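Local coordinates for leucyl-tRNA synthetase subunit alpha (Aquifex aeolicus, PDB 3O0A), which attaches leucine to its tRNA as part of leucyl-tRNA synthetase, this fragment being the CP1 domain that probably deacylates mischarged tRNA, at residues A[150-153]-A[154-158]. Sequence-based numbering, arbitrary orientation.
Sequences WEFA and KKYDL
Phe152 and Tyr156, one helical turn apart, put their rings against each other at a slant: the planes meet at 41° and the centroids lie 4.7 Å apart. The tyrosine leads with one side, its CD2 standing over a face of the Phe152 ring toward the rim, while its CE2 comes to 3.4 Å from Phe152 CE1. Phe152 has CG anti to its own N (chi1 -167°), which leans the ring outward and toward the helix C-terminus, where Tyr156 and Leu158 meet it. Leu158 uses a single branch, CD1, set at the ring's edge near its plane and 3.8 Å from Phe152 CD2. With an alanine at Phe152, the CD2 side of Tyr156 would probably lose the face it rests on and Leu158 CD1 the ring edge beside it, leaving the tyrosine less firmly fixed. Tyr129 and Trp125 extend the aromatic cluster beyond Phe152 and Tyr156, and the Tyr156 hydroxyl is hydrogen-bonded to Gly106 N.

Lys154 runs alongside Trp150, its extended chain bringing CD to 3.6 Å from the indole CZ3 before a bend at chi4 leaves NZ 4.0 Å from Trp150 CH2. The indole NE1 is hydrogen-bonded to Phe172 O.

Ordinary i to i+4 backbone bonds link Trp150 to Lys154, Glu151 to Lys155 and Phe152 to Tyr156. At the helix end the pattern changes: Leu158 N reaches five residues back to Ala153 O at 3.0 Å, in the carbonyl plane and on a lone pair. Asp157 takes positive phi (59°) to turn the chain, and Leu158 folds back until its CB lies 3.9 Å from Ala153 CB, both side chains packing on Phe55 of strand 55-58. This is a Schellman motif with its hydrophobic closure, ending helix 147-156 against the mixed sheet of the editing domain.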
ATOM      1  N   TRP A 150       5.016   5.749   9.221  1.00 23.14           N
ATOM      2  CA  TRP A 150       6.200   6.576   9.379  1.00 24.28           C
ATOM      3  C   TRP A 150       7.332   5.762  10.010  1.00 24.93           C
ATOM      4  O   TRP A 150       8.464   5.781   9.533  1.00 24.83           O
ATOM      5  CB  TRP A 150       5.884   7.781  10.262  1.00 25.71           C
ATOM      6  CG  TRP A 150       7.011   8.733  10.365  1.00 27.65           C
ATOM      7  CD1 TRP A 150       7.231   9.833   9.588  1.00 28.84           C
ATOM      8  CD2 TRP A 150       8.084   8.690  11.316  1.00 29.73           C
ATOM      9  NE1 TRP A 150       8.377  10.476   9.991  1.00 30.41           N
ATOM     10  CE2 TRP A 150       8.924   9.792  11.044  1.00 30.72           C
ATOM     11  CE3 TRP A 150       8.422   7.821  12.361  1.00 29.08           C
ATOM     12  CZ2 TRP A 150      10.081  10.061  11.795  1.00 32.64           C
ATOM     13  CZ3 TRP A 150       9.578   8.086  13.108  1.00 31.26           C
ATOM     14  CH2 TRP A 150      10.390   9.196  12.815  1.00 32.54           C
ATOM     15  N   GLU A 151       6.995   5.038  11.072  1.00 25.47           N
ATOM     16  CA  GLU A 151       7.969   4.222  11.809  1.00 26.86           C
ATOM     17  C   GLU A 151       8.519   3.079  10.955  1.00 25.55           C
ATOM     18  O   GLU A 151       9.716   2.772  11.009  1.00 26.72           O
ATOM     19  CB  GLU A 151       7.334   3.689  13.092  1.00 27.98           C
ATOM     20  CG  GLU A 151       7.063   4.781  14.124  1.00 31.61           C
ATOM     21  CD  GLU A 151       6.030   4.383  15.172  1.00 35.06           C
ATOM     22  OE1 GLU A 151       5.350   3.343  15.016  1.00 34.86           O
ATOM     23  OE2 GLU A 151       5.890   5.135  16.154  1.00 38.74           O
ATOM     24  N   PHE A 152       7.649   2.457  10.166  1.00 23.58           N
ATOM     25  CA  PHE A 152       8.085   1.438   9.222  1.00 21.79           C
ATOM     26  C   PHE A 152       9.025   2.029   8.175  1.00 21.33           C
ATOM     27  O   PHE A 152      10.061   1.437   7.870  1.00 20.86           O
ATOM     28  CB  PHE A 152       6.897   0.753   8.546  1.00 20.43           C
ATOM     29  CG  PHE A 152       7.276  -0.506   7.803  1.00 20.34           C
ATOM     30  CD1 PHE A 152       7.378  -1.722   8.479  1.00 20.61           C
ATOM     31  CD2 PHE A 152       7.542  -0.472   6.433  1.00 20.40           C
ATOM     32  CE1 PHE A 152       7.735  -2.891   7.796  1.00 19.16           C
ATOM     33  CE2 PHE A 152       7.900  -1.637   5.743  1.00 20.74           C
ATOM     34  CZ  PHE A 152       7.991  -2.842   6.428  1.00 19.20           C
ATOM     35  N   ALA A 153       8.668   3.195   7.636  1.00 21.46           N
ATOM     36  CA  ALA A 153       9.484   3.860   6.617  1.00 22.04           C
ATOM     37  C   ALA A 153      10.857   4.258   7.160  1.00 24.31           C
ATOM     38  O   ALA A 153      11.855   4.171   6.448  1.00 24.41           O
ATOM     39  CB  ALA A 153       8.755   5.079   6.034  1.00 22.42           C
ATOM     40  N   LYS A 154      10.888   4.693   8.418  1.00 25.77           N
ATOM     41  CA  LYS A 154      12.135   5.054   9.091  1.00 28.44           C
ATOM     42  C   LYS A 154      13.075   3.849   9.180  1.00 28.17           C
ATOM     43  O   LYS A 154      14.270   3.952   8.868  1.00 29.19           O
ATOM     44  CB  LYS A 154      11.843   5.607  10.489  1.00 29.71           C
ATOM     45  CG  LYS A 154      13.070   6.135  11.206  1.00 33.65           C
ATOM     46  CD  LYS A 154      12.781   6.467  12.666  1.00 37.90           C
ATOM     47  CE  LYS A 154      14.008   7.040  13.349  1.00 41.38           C
ATOM     48  NZ  LYS A 154      14.349   8.390  12.821  1.00 44.26           N
ATOM     49  N   LYS A 155      12.523   2.713   9.606  1.00 27.42           N
ATOM     50  CA  LYS A 155      13.294   1.479   9.771  1.00 27.55           C
ATOM     51  C   LYS A 155      13.827   0.959   8.437  1.00 26.61           C
ATOM     52  O   LYS A 155      14.986   0.548   8.346  1.00 27.19           O
ATOM     53  CB  LYS A 155      12.448   0.407  10.475  1.00 27.29           C
ATOM     54  CG  LYS A 155      13.052  -1.014  10.524  1.00 28.11           C
ATOM     55  CD  LYS A 155      14.381  -1.092  11.237  1.00 34.48           C
ATOM     56  CE  LYS A 155      15.027  -2.455  11.007  1.00 36.04           C
ATOM     57  NZ  LYS A 155      16.369  -2.568  11.655  1.00 40.04           N
ATOM     58  N   TYR A 156      12.990   0.984   7.402  1.00 25.16           N
ATOM     59  CA  TYR A 156      13.367   0.363   6.136  1.00 24.33           C
ATOM     60  C   TYR A 156      13.724   1.332   5.006  1.00 24.84           C
ATOM     61  O   TYR A 156      13.771   0.936   3.844  1.00 24.43           O
ATOM     62  CB  TYR A 156      12.295  -0.647   5.696  1.00 22.27           C
ATOM     63  CG  TYR A 156      12.209  -1.854   6.602  1.00 20.96           C
ATOM     64  CD1 TYR A 156      13.165  -2.877   6.535  1.00 20.20           C
ATOM     65  CD2 TYR A 156      11.175  -1.985   7.523  1.00 19.74           C
ATOM     66  CE1 TYR A 156      13.089  -3.996   7.368  1.00 19.67           C
ATOM     67  CE2 TYR A 156      11.086  -3.107   8.360  1.00 19.81           C
ATOM     68  CZ  TYR A 156      12.047  -4.103   8.272  1.00 20.79           C
ATOM     69  OH  TYR A 156      11.973  -5.198   9.097  1.00 21.26           O
ATOM     70  N   ASP A 157      13.988   2.590   5.355  1.00 26.89           N
ATOM     71  CA  ASP A 157      14.477   3.590   4.385  1.00 28.43           C
ATOM     72  C   ASP A 157      13.527   3.824   3.196  1.00 27.27           C
ATOM     73  O   ASP A 157      13.954   3.872   2.038  1.00 27.62           O
ATOM     74  CB  ASP A 157      15.897   3.224   3.909  1.00 30.15           C
ATOM     75  CG  ASP A 157      16.534   4.302   3.039  1.00 33.92           C
ATOM     76  OD1 ASP A 157      16.274   5.505   3.272  1.00 38.57           O
ATOM     77  OD2 ASP A 157      17.298   3.937   2.116  1.00 37.21           O
ATOM     78  N   LEU A 158      12.236   3.975   3.497  1.00 25.79           N
ATOM     79  CA  LEU A 158      11.218   4.248   2.475  1.00 24.71           C
ATOM     80  C   LEU A 158      10.864   5.748   2.401  1.00 25.17           C
ATOM     81  O   LEU A 158      10.957   6.449   3.408  1.00 25.42           O
ATOM     82  CB  LEU A 158       9.981   3.372   2.721  1.00 23.25           C
ATOM     83  CG  LEU A 158      10.266   1.856   2.681  1.00 22.67           C
ATOM     84  CD1 LEU A 158       9.138   1.048   3.294  1.00 20.77           C
ATOM     85  CD2 LEU A 158      10.570   1.373   1.255  1.00 23.27           C
TER